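Local atomic coordinates of N-terminal cyanobactin protease (Planktothrix agardhii NIES-596, PDB entry 4H6W), a protein that probably acts as a subtilisin-like serine endopeptidase in maturation of the cyanobactin prenylagaramide, this chain being the N-terminal protease part of a longer protein. Residues W192-A203 and D271-L280; L237-E246 and A285-T293. All coordinates share one frame; numbering follows the deposited sequence.

Interaction 1: residues W192-A203 and D271-L280; sequences WGDAYQKQGILA and DQSRCLMGKL
Trp192 lays its indole over the guanidinium of Arg274. The two planes are 22° apart and their centres 4.0 Å apart, a cation-pi stack. Arg274 CG lies over the five-membered ring, and the extended chain runs from there across the indole, bringing NH2 3.4 Å from CH2 of Trp192. Ser273 OG lies obliquely to the same indole and bonds to OD1 of Asp271. Leu276 wedges in next. Its CD1 touches CB of Tyr196 at 3.8 Å and also CB of Trp192, and its CD2 meets CD2 of Leu202. The other methyl of Leu202, CD1, packs on SG of Cys275, which is in a disulfide with Cys264. A type II' turn from Cys275 to Gly278 brings the loop alongside the strand. Met277 N bonds to Gly200 O at 3.0 Å. Leu202 is gripped at both backbone ends: its N donates to Gly278 O at 2.7 Å, nearly straight at 171°, and its O accepts from Leu280 N at 2.8 Å. These two bonds make a single beta bridge between Leu202 and Lys279. It sets the disulfide-tied loop against 200-204, the outermost strand at one side of the parallel sheet of the subtilisin-like fold.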
ATOM      1  N   TRP A 192      -7.051 -12.874   7.616  1.00 39.36           N
ATOM      2  CA  TRP A 192      -7.802 -12.097   8.572  1.00 42.73           C
ATOM      3  C   TRP A 192      -7.297 -12.499   9.968  1.00 44.70           C
ATOM      4  O   TRP A 192      -6.381 -13.312  10.084  1.00 42.16           O
ATOM      5  CB  TRP A 192      -9.320 -12.265   8.343  1.00 43.82           C
ATOM      6  CG  TRP A 192      -9.879 -13.574   8.793  1.00 44.73           C
ATOM      7  CD1 TRP A 192     -10.495 -13.822   9.980  1.00 44.86           C
ATOM      8  CD2 TRP A 192      -9.879 -14.814   8.071  1.00 44.45           C
ATOM      9  NE1 TRP A 192     -10.875 -15.136  10.055  1.00 46.65           N
ATOM     10  CE2 TRP A 192     -10.503 -15.777   8.904  1.00 45.62           C
ATOM     11  CE3 TRP A 192      -9.401 -15.211   6.816  1.00 43.64           C
ATOM     12  CZ2 TRP A 192     -10.669 -17.118   8.521  1.00 42.66           C
ATOM     13  CZ3 TRP A 192      -9.568 -16.544   6.434  1.00 45.45           C
ATOM     14  CH2 TRP A 192     -10.204 -17.480   7.287  1.00 44.10           C
ATOM     15  N   GLY A 193      -7.848 -11.906  11.019  1.00 48.82           N
ATOM     16  CA  GLY A 193      -7.270 -12.069  12.355  1.00 51.57           C
ATOM     17  C   GLY A 193      -7.536 -10.832  13.181  1.00 55.94           C
ATOM     18  O   GLY A 193      -7.881  -9.778  12.638  1.00 56.15           O
ATOM     19  N   ASP A 194      -7.378 -10.949  14.494  1.00 57.94           N
ATOM     20  CA  ASP A 194      -7.769  -9.862  15.388  1.00 57.08           C
ATOM     21  C   ASP A 194      -6.874  -8.622  15.289  1.00 53.78           C
ATOM     22  O   ASP A 194      -7.378  -7.491  15.285  1.00 51.73           O
ATOM     23  CB  ASP A 194      -7.923 -10.355  16.829  1.00 64.95           C
ATOM     24  CG  ASP A 194      -9.332 -10.867  17.118  1.00 70.13           C
ATOM     25  OD1 ASP A 194     -10.085 -10.176  17.838  1.00 75.77           O
ATOM     26  OD2 ASP A 194      -9.700 -11.945  16.606  1.00 72.67           O
ATOM     27  N   ALA A 195      -5.561  -8.830  15.180  1.00 48.33           N
ATOM     28  CA  ALA A 195      -4.642  -7.722  14.923  1.00 45.17           C
ATOM     29  C   ALA A 195      -5.084  -6.948  13.673  1.00 44.61           C
ATOM     30  O   ALA A 195      -5.068  -5.715  13.665  1.00 45.40           O
ATOM     31  CB  ALA A 195      -3.211  -8.211  14.795  1.00 42.90           C
ATOM     32  N   TYR A 196      -5.525  -7.670  12.644  1.00 42.22           N
ATOM     33  CA  TYR A 196      -6.076  -7.038  11.440  1.00 40.82           C
ATOM     34  C   TYR A 196      -7.459  -6.369  11.620  1.00 42.93           C
ATOM     35  O   TYR A 196      -7.788  -5.453  10.863  1.00 43.34           O
ATOM     36  CB  TYR A 196      -6.147  -8.029  10.278  1.00 36.14           C
ATOM     37  CG  TYR A 196      -4.825  -8.587   9.811  1.00 33.15           C
ATOM     38  CD1 TYR A 196      -3.628  -7.856   9.949  1.00 31.73           C
ATOM     39  CD2 TYR A 196      -4.769  -9.840   9.194  1.00 30.32           C
ATOM     40  CE1 TYR A 196      -2.416  -8.376   9.500  1.00 29.30           C
ATOM     41  CE2 TYR A 196      -3.568 -10.363   8.744  1.00 30.06           C
ATOM     42  CZ  TYR A 196      -2.399  -9.632   8.891  1.00 29.82           C
ATOM     43  OH  TYR A 196      -1.214 -10.173   8.432  1.00 30.22           O
ATOM     44  N   GLN A 197      -8.268  -6.828  12.583  1.00 43.61           N
ATOM     45  CA  GLN A 197      -9.551  -6.160  12.881  1.00 48.56           C
ATOM     46  C   GLN A 197      -9.271  -4.747  13.375  1.00 47.14           C
ATOM     47  O   GLN A 197     -10.024  -3.813  13.114  1.00 46.14           O
ATOM     48  CB  GLN A 197     -10.356  -6.908  13.950  1.00 52.58           C
ATOM     49  CG  GLN A 197     -11.216  -8.051  13.438  1.00 62.33           C
ATOM     50  CD  GLN A 197     -12.659  -7.649  13.153  1.00 69.52           C
ATOM     51  OE1 GLN A 197     -13.000  -7.239  12.040  1.00 67.85           O
ATOM     52  NE2 GLN A 197     -13.521  -7.795  14.158  1.00 71.50           N
ATOM     53  N   LYS A 198      -8.152  -4.609  14.073  1.00 46.05           N
ATOM     54  CA  LYS A 198      -7.769  -3.354  14.665  1.00 44.41           C
ATOM     55  C   LYS A 198      -7.293  -2.313  13.662  1.00 40.17           C
ATOM     56  O   LYS A 198      -7.431  -1.108  13.902  1.00 38.39           O
ATOM     57  CB  LYS A 198      -6.667  -3.583  15.697  1.00 46.82           C
ATOM     58  CG  LYS A 198      -6.861  -2.815  16.989  1.00 55.33           C
ATOM     59  CD  LYS A 198      -7.621  -1.493  16.816  1.00 64.88           C
ATOM     60  CE  LYS A 198      -9.144  -1.633  16.616  1.00 65.93           C
ATOM     61  NZ  LYS A 198      -9.876  -2.412  17.655  1.00 62.32           N
ATOM     62  N   GLN A 199      -6.707  -2.754  12.557  1.00 36.03           N
ATOM     63  CA  GLN A 199      -5.927  -1.815  11.751  1.00 35.87           C
ATOM     64  C   GLN A 199      -5.915  -2.106  10.254  1.00 34.02           C
ATOM     65  O   GLN A 199      -5.060  -1.601   9.523  1.00 32.96           O
ATOM     66  CB  GLN A 199      -4.496  -1.732  12.296  1.00 33.58           C
ATOM     67  CG  GLN A 199      -3.781  -3.071  12.314  1.00 35.17           C
ATOM     68  CD  GLN A 199      -2.468  -3.027  13.062  1.00 36.65           C
ATOM     69  OE1 GLN A 199      -2.394  -2.497  14.173  1.00 37.79           O
ATOM     70  NE2 GLN A 199      -1.417  -3.585  12.458  1.00 36.21           N
ATOM     71  N   GLY A 200      -6.853  -2.918   9.796  1.00 32.53           N
ATOM     72  CA  GLY A 200      -6.830  -3.312   8.402  1.00 33.57           C
ATOM     73  C   GLY A 200      -8.065  -2.851   7.674  1.00 33.69           C
ATOM     74  O   GLY A 200      -9.132  -2.741   8.273  1.00 34.23           O
ATOM     75  N   ILE A 201      -7.906  -2.563   6.386  1.00 32.18           N
ATOM     76  CA  ILE A 201      -9.027  -2.339   5.482  1.00 31.99           C
ATOM     77  C   ILE A 201      -8.909  -3.237   4.250  1.00 33.27           C
ATOM     78  O   ILE A 201      -7.824  -3.732   3.925  1.00 34.81           O
ATOM     79  CB  ILE A 201      -9.141  -0.864   5.015  1.00 30.85           C
ATOM     80  CG1 ILE A 201      -7.880  -0.409   4.275  1.00 30.68           C
ATOM     81  CG2 ILE A 201      -9.456   0.059   6.175  1.00 31.25           C
ATOM     82  CD1 ILE A 201      -7.955   1.028   3.794  1.00 29.94           C
ATOM     83  N   LEU A 202     -10.031  -3.436   3.562  1.00 34.27           N
ATOM     84  CA  LEU A 202     -10.032  -4.111   2.266  1.00 34.78           C
ATOM     85  C   LEU A 202      -9.936  -3.110   1.131  1.00 32.88           C
ATOM     86  O   LEU A 202     -10.667  -2.118   1.112  1.00 32.54           O
ATOM     87  CB  LEU A 202     -11.294  -4.953   2.084  1.00 34.65           C
ATOM     88  CG  LEU A 202     -11.470  -6.148   3.024  1.00 36.22           C
ATOM     89  CD1 LEU A 202     -12.769  -6.874   2.699  1.00 34.17           C
ATOM     90  CD2 LEU A 202     -10.270  -7.092   2.950  1.00 35.61           C
ATOM     91  N   ALA A 203      -9.026  -3.385   0.196  1.00 32.46           N
ATOM     92  CA  ALA A 203      -8.922  -2.648  -1.075  1.00 31.54           C
ATOM     93  C   ALA A 203      -8.938  -3.620  -2.271  1.00 32.39           C
ATOM     94  O   ALA A 203      -8.630  -4.816  -2.112  1.00 30.45           O
ATOM     95  CB  ALA A 203      -7.661  -1.813  -1.090  1.00 31.22           C
ATOM     96  N   ASP A 271     -18.805 -14.682   7.241  1.00 92.23           N
ATOM     97  CA  ASP A 271     -17.963 -14.194   8.327  1.00 86.28           C
ATOM     98  C   ASP A 271     -17.669 -12.703   8.135  1.00 83.09           C
ATOM     99  O   ASP A 271     -16.901 -12.311   7.251  1.00 76.89           O
ATOM    100  CB  ASP A 271     -16.662 -15.007   8.395  1.00 84.65           C
ATOM    101  CG  ASP A 271     -15.994 -14.953   9.766  1.00 84.67           C
ATOM    102  OD1 ASP A 271     -16.474 -14.208  10.653  1.00 85.07           O
ATOM    103  OD2 ASP A 271     -14.980 -15.665   9.952  1.00 79.11           O
ATOM    104  N   GLN A 272     -18.295 -11.880   8.973  1.00 81.51           N
ATOM    105  CA  GLN A 272     -18.122 -10.427   8.916  1.00 81.44           C
ATOM    106  C   GLN A 272     -16.727  -9.960   9.370  1.00 74.50           C
ATOM    107  O   GLN A 272     -16.368  -8.800   9.173  1.00 76.66           O
ATOM    108  CB  GLN A 272     -19.245  -9.718   9.692  1.00 90.82           C
ATOM    109  CG  GLN A 272     -19.539 -10.291  11.080  1.00105.16           C
ATOM    110  CD  GLN A 272     -21.031 -10.361  11.412  1.00111.92           C
ATOM    111  OE1 GLN A 272     -21.518  -9.663  12.307  1.00112.01           O
ATOM    112  NE2 GLN A 272     -21.758 -11.216  10.696  1.00110.90           N
ATOM    113  N   SER A 273     -15.944 -10.863   9.958  1.00 66.38           N
ATOM    114  CA  SER A 273     -14.593 -10.531  10.404  1.00 59.22           C
ATOM    115  C   SER A 273     -13.553 -10.683   9.295  1.00 58.29           C
ATOM    116  O   SER A 273     -12.411 -10.247   9.450  1.00 59.32           O
ATOM    117  CB  SER A 273     -14.195 -11.341  11.649  1.00 57.18           C
ATOM    118  OG  SER A 273     -13.950 -12.697  11.337  1.00 56.76           O
ATOM    119  N   ARG A 274     -13.938 -11.305   8.182  1.00 55.05           N
ATOM    120  CA  ARG A 274     -13.061 -11.375   7.014  1.00 53.64           C
ATOM    121  C   ARG A 274     -12.928 -10.010   6.325  1.00 54.43           C
ATOM    122  O   ARG A 274     -12.030  -9.816   5.490  1.00 55.65           O
ATOM    123  CB  ARG A 274     -13.555 -12.410   6.007  1.00 53.24           C
ATOM    124  CG  ARG A 274     -13.308 -13.852   6.396  1.00 51.33           C
ATOM    125  CD  ARG A 274     -13.165 -14.662   5.129  1.00 53.01           C
ATOM    126  NE  ARG A 274     -13.043 -16.095   5.368  1.00 58.31           N
ATOM    127  CZ  ARG A 274     -12.450 -16.936   4.525  1.00 60.15           C
ATOM    128  NH1 ARG A 274     -11.905 -16.482   3.407  1.00 62.25           N
ATOM    129  NH2 ARG A 274     -12.384 -18.229   4.805  1.00 61.99           N
ATOM    130  N   CYS A 275     -13.812  -9.078   6.689  1.00 51.42           N
ATOM    131  CA  CYS A 275     -13.790  -7.710   6.171  1.00 51.48           C
ATOM    132  C   CYS A 275     -12.904  -6.744   6.951  1.00 44.96           C
ATOM    133  O   CYS A 275     -12.748  -5.583   6.551  1.00 39.17           O
ATOM    134  CB  CYS A 275     -15.208  -7.144   6.042  1.00 61.13           C
ATOM    135  SG  CYS A 275     -16.067  -7.817   4.596  1.00 83.70           S
ATOM    136  N   LEU A 276     -12.326  -7.208   8.059  1.00 40.46           N
ATOM    137  CA  LEU A 276     -11.449  -6.353   8.866  1.00 39.62           C
ATOM    138  C   LEU A 276     -12.239  -5.144   9.374  1.00 39.98           C
ATOM    139  O   LEU A 276     -13.406  -5.275   9.732  1.00 39.83           O
ATOM    140  CB  LEU A 276     -10.227  -5.920   8.036  1.00 37.12           C
ATOM    141  CG  LEU A 276      -9.074  -6.918   7.802  1.00 37.28           C
ATOM    142  CD1 LEU A 276      -9.337  -8.346   8.278  1.00 35.33           C
ATOM    143  CD2 LEU A 276      -8.663  -6.923   6.349  1.00 35.12           C
ATOM    144  N   MET A 277     -11.625  -3.967   9.382  1.00 42.50           N
ATOM    145  CA  MET A 277     -12.344  -2.757   9.757  1.00 45.56           C
ATOM    146  C   MET A 277     -13.324  -2.338   8.655  1.00 44.30           C
ATOM    147  O   MET A 277     -14.214  -1.526   8.891  1.00 45.26           O
ATOM    148  CB  MET A 277     -11.368  -1.629  10.097  1.00 53.29           C
ATOM    149  CG  MET A 277     -11.960  -0.452  10.854  1.00 60.05           C
ATOM    150  SD  MET A 277     -12.654  -0.911  12.453  1.00 72.55           S
ATOM    151  CE  MET A 277     -11.181  -1.375  13.369  1.00 65.66           C
ATOM    152  N   GLY A 278     -13.173  -2.903   7.457  1.00 41.87           N
ATOM    153  CA  GLY A 278     -14.088  -2.603   6.361  1.00 40.59           C
ATOM    154  C   GLY A 278     -13.443  -2.312   5.017  1.00 39.36           C
ATOM    155  O   GLY A 278     -12.254  -2.574   4.820  1.00 39.15           O
ATOM    156  N   LYS A 279     -14.242  -1.752   4.104  1.00 39.30           N
ATOM    157  CA  LYS A 279     -13.840  -1.490   2.719  1.00 38.38           C
ATOM    158  C   LYS A 279     -13.338  -0.078   2.520  1.00 36.54           C
ATOM    159  O   LYS A 279     -13.929   0.870   3.038  1.00 36.78           O
ATOM    160  CB  LYS A 279     -15.006  -1.728   1.763  1.00 41.86           C
ATOM    161  CG  LYS A 279     -15.555  -3.145   1.777  1.00 47.57           C
ATOM    162  CD  LYS A 279     -16.658  -3.328   0.748  1.00 51.33           C
ATOM    163  CE  LYS A 279     -18.038  -3.108   1.334  1.00 54.57           C
ATOM    164  NZ  LYS A 279     -19.073  -3.529   0.349  1.00 59.64           N
ATOM    165  N   LEU A 280     -12.254   0.051   1.757  1.00 34.01           N
ATOM    166  CA  LEU A 280     -11.724   1.349   1.356  1.00 34.55           C
ATOM    167  C   LEU A 280     -12.819   2.254   0.807  1.00 35.15           C
ATOM    168  O   LEU A 280     -13.568   1.856  -0.093  1.00 35.64           O
ATOM    169  CB  LEU A 280     -10.637   1.169   0.296  1.00 34.28           C
ATOM    170  CG  LEU A 280     -10.166   2.419  -0.450  1.00 34.22           C
ATOM    171  CD1 LEU A 280      -9.336   3.320   0.455  1.00 32.54           C
ATOM    172  CD2 LEU A 280      -9.378   2.001  -1.687  1.00 33.67           C
TER

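Interaction 2: residues L237-E246 and A285-T293; sequences LLSLQIKRGE and AIEHLTGET
Helix segments 237-243 and 285-289 cross at -46°, their axes 11.2 Å apart at closest approach. Leu237 faces the second helix with all its branches. Its CD2 meets CG1 of Ile286 at 3.7 Å, its CD1 reaches CB of Ala285, and its CB touches CD2 of Leu289. Leu240 crosses Ile286 at about a right angle, CD2 against CG2. Leu289 has CG anti to the backbone N (chi1 177°), which brings its methyls to Gln241. There CD1 lies 3.4 Å from NE2 of Gln241, whose OE1 accepts from the backbone N of Asp249. Leu13 of helix 10-16 touches both Leu240 and Ile286.

Past the helix ends the contact turns polar. A Schellman motif with Gly245 at C-prime closes the first helix and brings Glu246 back beside Arg244. Arg244 grips that carboxylate side-on: NE bonds to OE1, and NH2 to OE2 at 2.8 Å. Its NH1 makes a salt bridge to OE2 of Glu292 at 2.7 Å, but the hydrogen bond is bent to 122° and weak. CB of Thr290 sits over one guanidinium face, toward the rim. Thr290 OG1 bonds to Ile286 O and accepts from Glu292 N at 3.0 Å, an ST turn that positions Glu292. A leucine at Arg244 would probably leave both glutamates without their shared cation and uncover the side of Thr290. The contact thus joins an apolar helix pair to a charge network just past both helix ends. One arginine is shared there between two acids, held firmly by Glu246 and more loosely by Glu292, and the cluster would probably stay net negative if both are ionised.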
ATOM      1  N   LEU A 237      -4.101  11.685  -0.584  1.00 31.54           N
ATOM      2  CA  LEU A 237      -4.694  12.389   0.529  1.00 31.52           C
ATOM      3  C   LEU A 237      -3.705  13.351   1.174  1.00 32.47           C
ATOM      4  O   LEU A 237      -4.086  14.442   1.618  1.00 32.60           O
ATOM      5  CB  LEU A 237      -5.233  11.387   1.543  1.00 33.53           C
ATOM      6  CG  LEU A 237      -6.501  10.633   1.116  1.00 33.01           C
ATOM      7  CD1 LEU A 237      -6.848   9.592   2.166  1.00 32.74           C
ATOM      8  CD2 LEU A 237      -7.666  11.592   0.891  1.00 31.31           C
ATOM      9  N   LEU A 238      -2.434  12.956   1.224  1.00 32.69           N
ATOM     10  CA  LEU A 238      -1.394  13.848   1.731  1.00 31.87           C
ATOM     11  C   LEU A 238      -1.199  15.041   0.788  1.00 33.38           C
ATOM     12  O   LEU A 238      -0.980  16.160   1.251  1.00 33.91           O
ATOM     13  CB  LEU A 238      -0.070  13.111   1.965  1.00 30.87           C
ATOM     14  CG  LEU A 238       0.020  12.137   3.155  1.00 31.63           C
ATOM     15  CD1 LEU A 238       1.220  11.198   3.048  1.00 27.89           C
ATOM     16  CD2 LEU A 238       0.019  12.874   4.494  1.00 29.35           C
ATOM     17  N   SER A 239      -1.286  14.801  -0.519  1.00 34.43           N
ATOM     18  CA  SER A 239      -1.139  15.869  -1.525  1.00 35.97           C
ATOM     19  C   SER A 239      -2.290  16.862  -1.403  1.00 36.42           C
ATOM     20  O   SER A 239      -2.093  18.074  -1.568  1.00 34.95           O
ATOM     21  CB  SER A 239      -1.122  15.292  -2.940  1.00 36.76           C
ATOM     22  OG  SER A 239      -0.121  14.290  -3.070  1.00 42.16           O
ATOM     23  N   LEU A 240      -3.477  16.326  -1.095  1.00 34.50           N
ATOM     24  CA  LEU A 240      -4.690  17.112  -0.923  1.00 35.07           C
ATOM     25  C   LEU A 240      -4.591  18.059   0.291  1.00 37.52           C
ATOM     26  O   LEU A 240      -5.053  19.209   0.239  1.00 40.90           O
ATOM     27  CB  LEU A 240      -5.890  16.177  -0.814  1.00 33.09           C
ATOM     28  CG  LEU A 240      -7.265  16.811  -0.607  1.00 34.16           C
ATOM     29  CD1 LEU A 240      -7.670  17.624  -1.829  1.00 33.01           C
ATOM     30  CD2 LEU A 240      -8.307  15.740  -0.305  1.00 31.75           C
ATOM     31  N   GLN A 241      -3.962  17.586   1.363  1.00 37.14           N
ATOM     32  CA  GLN A 241      -3.672  18.436   2.522  1.00 38.90           C
ATOM     33  C   GLN A 241      -2.758  19.609   2.150  1.00 40.05           C
ATOM     34  O   GLN A 241      -2.994  20.743   2.591  1.00 39.96           O
ATOM     35  CB  GLN A 241      -3.047  17.629   3.663  1.00 37.70           C
ATOM     36  CG  GLN A 241      -3.943  16.548   4.252  1.00 39.98           C
ATOM     37  CD  GLN A 241      -3.330  15.901   5.491  1.00 42.55           C
ATOM     38  OE1 GLN A 241      -2.257  15.304   5.424  1.00 44.50           O
ATOM     39  NE2 GLN A 241      -4.005  16.032   6.630  1.00 41.19           N
ATOM     40  N   ILE A 242      -1.713  19.338   1.359  1.00 40.08           N
ATOM     41  CA  ILE A 242      -0.821  20.407   0.885  1.00 41.98           C
ATOM     42  C   ILE A 242      -1.643  21.409   0.074  1.00 42.23           C
ATOM     43  O   ILE A 242      -1.587  22.613   0.318  1.00 41.83           O
ATOM     44  CB  ILE A 242       0.339  19.908  -0.010  1.00 41.72           C
ATOM     45  CG1 ILE A 242       0.997  18.630   0.543  1.00 42.24           C
ATOM     46  CG2 ILE A 242       1.337  21.031  -0.252  1.00 40.24           C
ATOM     47  CD1 ILE A 242       2.343  18.792   1.211  1.00 41.62           C
ATOM     48  N   LYS A 243      -2.427  20.896  -0.871  1.00 43.15           N
ATOM     49  CA  LYS A 243      -3.277  21.735  -1.716  1.00 45.77           C
ATOM     50  C   LYS A 243      -4.129  22.702  -0.885  1.00 47.55           C
ATOM     51  O   LYS A 243      -4.370  23.848  -1.289  1.00 45.88           O
ATOM     52  CB  LYS A 243      -4.169  20.867  -2.596  1.00 45.08           C
ATOM     53  CG  LYS A 243      -4.867  21.606  -3.722  1.00 46.07           C
ATOM     54  CD  LYS A 243      -5.930  20.704  -4.333  1.00 50.15           C
ATOM     55  CE  LYS A 243      -6.631  21.365  -5.508  1.00 49.46           C
ATOM     56  NZ  LYS A 243      -5.682  21.513  -6.632  1.00 53.18           N
ATOM     57  N   ARG A 244      -4.570  22.236   0.280  1.00 47.59           N
ATOM     58  CA  ARG A 244      -5.435  23.041   1.127  1.00 48.04           C
ATOM     59  C   ARG A 244      -4.693  23.863   2.173  1.00 46.62           C
ATOM     60  O   ARG A 244      -5.322  24.462   3.039  1.00 48.18           O
ATOM     61  CB  ARG A 244      -6.485  22.163   1.786  1.00 48.74           C
ATOM     62  CG  ARG A 244      -7.576  21.715   0.838  1.00 52.66           C
ATOM     63  CD  ARG A 244      -8.294  20.530   1.445  1.00 61.49           C
ATOM     64  NE  ARG A 244      -8.516  20.703   2.883  1.00 62.06           N
ATOM     65  CZ  ARG A 244      -9.619  21.227   3.420  1.00 63.35           C
ATOM     66  NH1 ARG A 244     -10.614  21.634   2.636  1.00 59.64           N
ATOM     67  NH2 ARG A 244      -9.726  21.344   4.743  1.00 62.26           N
ATOM     68  N   GLY A 245      -3.366  23.899   2.091  1.00 45.25           N
ATOM     69  CA  GLY A 245      -2.560  24.655   3.039  1.00 43.74           C
ATOM     70  C   GLY A 245      -2.504  24.016   4.416  1.00 46.97           C
ATOM     71  O   GLY A 245      -2.161  24.673   5.398  1.00 48.12           O
ATOM     72  N   GLU A 246      -2.847  22.733   4.492  1.00 48.32           N
ATOM     73  CA  GLU A 246      -2.724  21.962   5.730  1.00 48.80           C
ATOM     74  C   GLU A 246      -1.388  21.206   5.717  1.00 47.68           C
ATOM     75  O   GLU A 246      -0.850  20.924   4.650  1.00 46.53           O
ATOM     76  CB  GLU A 246      -3.925  21.014   5.883  1.00 50.10           C
ATOM     77  CG  GLU A 246      -5.253  21.745   6.080  1.00 56.43           C
ATOM     78  CD  GLU A 246      -6.492  20.875   5.871  1.00 67.97           C
ATOM     79  OE1 GLU A 246      -6.425  19.877   5.116  1.00 76.89           O
ATOM     80  OE2 GLU A 246      -7.560  21.194   6.451  1.00 69.28           O
ATOM     81  N   ALA A 285     -13.130   8.991   3.440  1.00 30.46           N
ATOM     82  CA  ALA A 285     -11.761   9.286   3.897  1.00 30.64           C
ATOM     83  C   ALA A 285     -11.409  10.773   3.793  1.00 30.40           C
ATOM     84  O   ALA A 285     -10.880  11.379   4.737  1.00 30.10           O
ATOM     85  CB  ALA A 285     -10.752   8.441   3.141  1.00 31.02           C
ATOM     86  N   ILE A 286     -11.720  11.370   2.645  1.00 32.16           N
ATOM     87  CA  ILE A 286     -11.564  12.819   2.460  1.00 30.35           C
ATOM     88  C   ILE A 286     -12.350  13.582   3.534  1.00 30.64           C
ATOM     89  O   ILE A 286     -11.809  14.472   4.203  1.00 30.52           O
ATOM     90  CB  ILE A 286     -12.026  13.235   1.044  1.00 30.66           C
ATOM     91  CG1 ILE A 286     -11.166  12.517  -0.002  1.00 29.90           C
ATOM     92  CG2 ILE A 286     -11.989  14.759   0.879  1.00 28.69           C
ATOM     93  CD1 ILE A 286     -11.746  12.467  -1.404  1.00 31.53           C
ATOM     94  N   GLU A 287     -13.620  13.205   3.707  1.00 31.74           N
ATOM     95  CA  GLU A 287     -14.501  13.859   4.665  1.00 33.31           C
ATOM     96  C   GLU A 287     -13.929  13.798   6.076  1.00 33.48           C
ATOM     97  O   GLU A 287     -13.857  14.818   6.745  1.00 34.71           O
ATOM     98  CB  GLU A 287     -15.904  13.255   4.620  1.00 35.80           C
ATOM     99  CG  GLU A 287     -16.913  13.983   5.502  1.00 40.45           C
ATOM    100  CD  GLU A 287     -18.361  13.579   5.235  1.00 45.26           C
ATOM    101  OE1 GLU A 287     -18.830  13.704   4.070  1.00 47.89           O
ATOM    102  OE2 GLU A 287     -19.045  13.156   6.196  1.00 45.57           O
ATOM    103  N   HIS A 288     -13.505  12.609   6.512  1.00 31.63           N
ATOM    104  CA  HIS A 288     -12.898  12.441   7.823  1.00 31.21           C
ATOM    105  C   HIS A 288     -11.584  13.197   8.030  1.00 33.21           C
ATOM    106  O   HIS A 288     -11.290  13.638   9.136  1.00 31.20           O
ATOM    107  CB  HIS A 288     -12.694  10.965   8.114  1.00 32.29           C
ATOM    108  CG  HIS A 288     -13.922  10.287   8.625  1.00 33.29           C
ATOM    109  ND1 HIS A 288     -14.268   9.008   8.265  1.00 34.24           N
ATOM    110  CD2 HIS A 288     -14.896  10.721   9.458  1.00 34.06           C
ATOM    111  CE1 HIS A 288     -15.401   8.679   8.857  1.00 36.78           C
ATOM    112  NE2 HIS A 288     -15.804   9.702   9.586  1.00 36.06           N
ATOM    113  N   LEU A 289     -10.792  13.334   6.967  1.00 34.84           N
ATOM    114  CA  LEU A 289      -9.486  13.969   7.060  1.00 33.71           C
ATOM    115  C   LEU A 289      -9.576  15.486   6.984  1.00 36.39           C
ATOM    116  O   LEU A 289      -8.967  16.206   7.786  1.00 35.55           O
ATOM    117  CB  LEU A 289      -8.590  13.450   5.952  1.00 33.09           C
ATOM    118  CG  LEU A 289      -7.190  14.053   5.847  1.00 33.82           C
ATOM    119  CD1 LEU A 289      -6.347  13.635   7.047  1.00 31.46           C
ATOM    120  CD2 LEU A 289      -6.550  13.626   4.518  1.00 32.60           C
ATOM    121  N   THR A 290     -10.327  15.967   6.008  1.00 38.60           N
ATOM    122  CA  THR A 290     -10.494  17.398   5.806  1.00 44.29           C
ATOM    123  C   THR A 290     -11.876  17.779   6.313  1.00 48.50           C
ATOM    124  O   THR A 290     -12.572  16.985   6.955  1.00 54.61           O
ATOM    125  CB  THR A 290     -10.373  17.753   4.304  1.00 46.64           C
ATOM    126  OG1 THR A 290     -11.513  17.248   3.580  1.00 43.39           O
ATOM    127  CG2 THR A 290      -9.084  17.156   3.707  1.00 43.68           C
ATOM    128  N   GLY A 291     -12.325  18.978   6.021  1.00 48.16           N
ATOM    129  CA  GLY A 291     -13.729  19.198   6.312  1.00 53.96           C
ATOM    130  C   GLY A 291     -14.676  18.582   5.287  1.00 49.41           C
ATOM    131  O   GLY A 291     -15.788  18.236   5.625  1.00 46.06           O
ATOM    132  N   GLU A 292     -14.198  18.422   4.053  1.00 51.43           N
ATOM    133  CA  GLU A 292     -15.030  18.464   2.841  1.00 50.83           C
ATOM    134  C   GLU A 292     -15.875  17.248   2.539  1.00 48.31           C
ATOM    135  O   GLU A 292     -15.476  16.128   2.817  1.00 45.45           O
ATOM    136  CB  GLU A 292     -14.156  18.712   1.612  1.00 57.59           C
ATOM    137  CG  GLU A 292     -13.369  20.006   1.596  1.00 65.09           C
ATOM    138  CD  GLU A 292     -12.412  20.054   0.415  1.00 75.06           C
ATOM    139  OE1 GLU A 292     -12.879  20.236  -0.735  1.00 78.08           O
ATOM    140  OE2 GLU A 292     -11.190  19.900   0.633  1.00 76.28           O
ATOM    141  N   THR A 293     -17.022  17.499   1.905  1.00 51.45           N
ATOM    142  CA  THR A 293     -17.906  16.453   1.377  1.00 50.59           C
ATOM    143  C   THR A 293     -17.959  16.504  -0.151  1.00 50.13           C
ATOM    144  O   THR A 293     -17.305  15.704  -0.826  1.00 48.52           O
ATOM    145  CB  THR A 293     -19.334  16.566   1.958  1.00 50.31           C
ATOM    146  OG1 THR A 293     -19.284  16.407   3.383  1.00 52.04           O
ATOM    147  CG2 THR A 293     -20.252  15.503   1.372  1.00 46.05           C
TER

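How the interactions relate
Interactions 1 and 2 do not touch. Their centres are 24 Å apart and their nearest atoms about 6 Å apart. Along the chain their segments alternate: 192-203, 237-246, 271-280, then 285-293. Interaction 1 lies at the sheet edge formed by strand 200-204. Interaction 2 lies farther from the chain centre, at the end of helix 223-243. That helix links them, because Ile201 and Ala203 pack on its Val230. Helix 282-289 follows segment 271-280 closely and carries most of segment 285-293. The C-terminal part of the modelled chain is therefore attached twice, first to the sheet and then to the helix whose first turn holds Ser224, the predicted nucleophile.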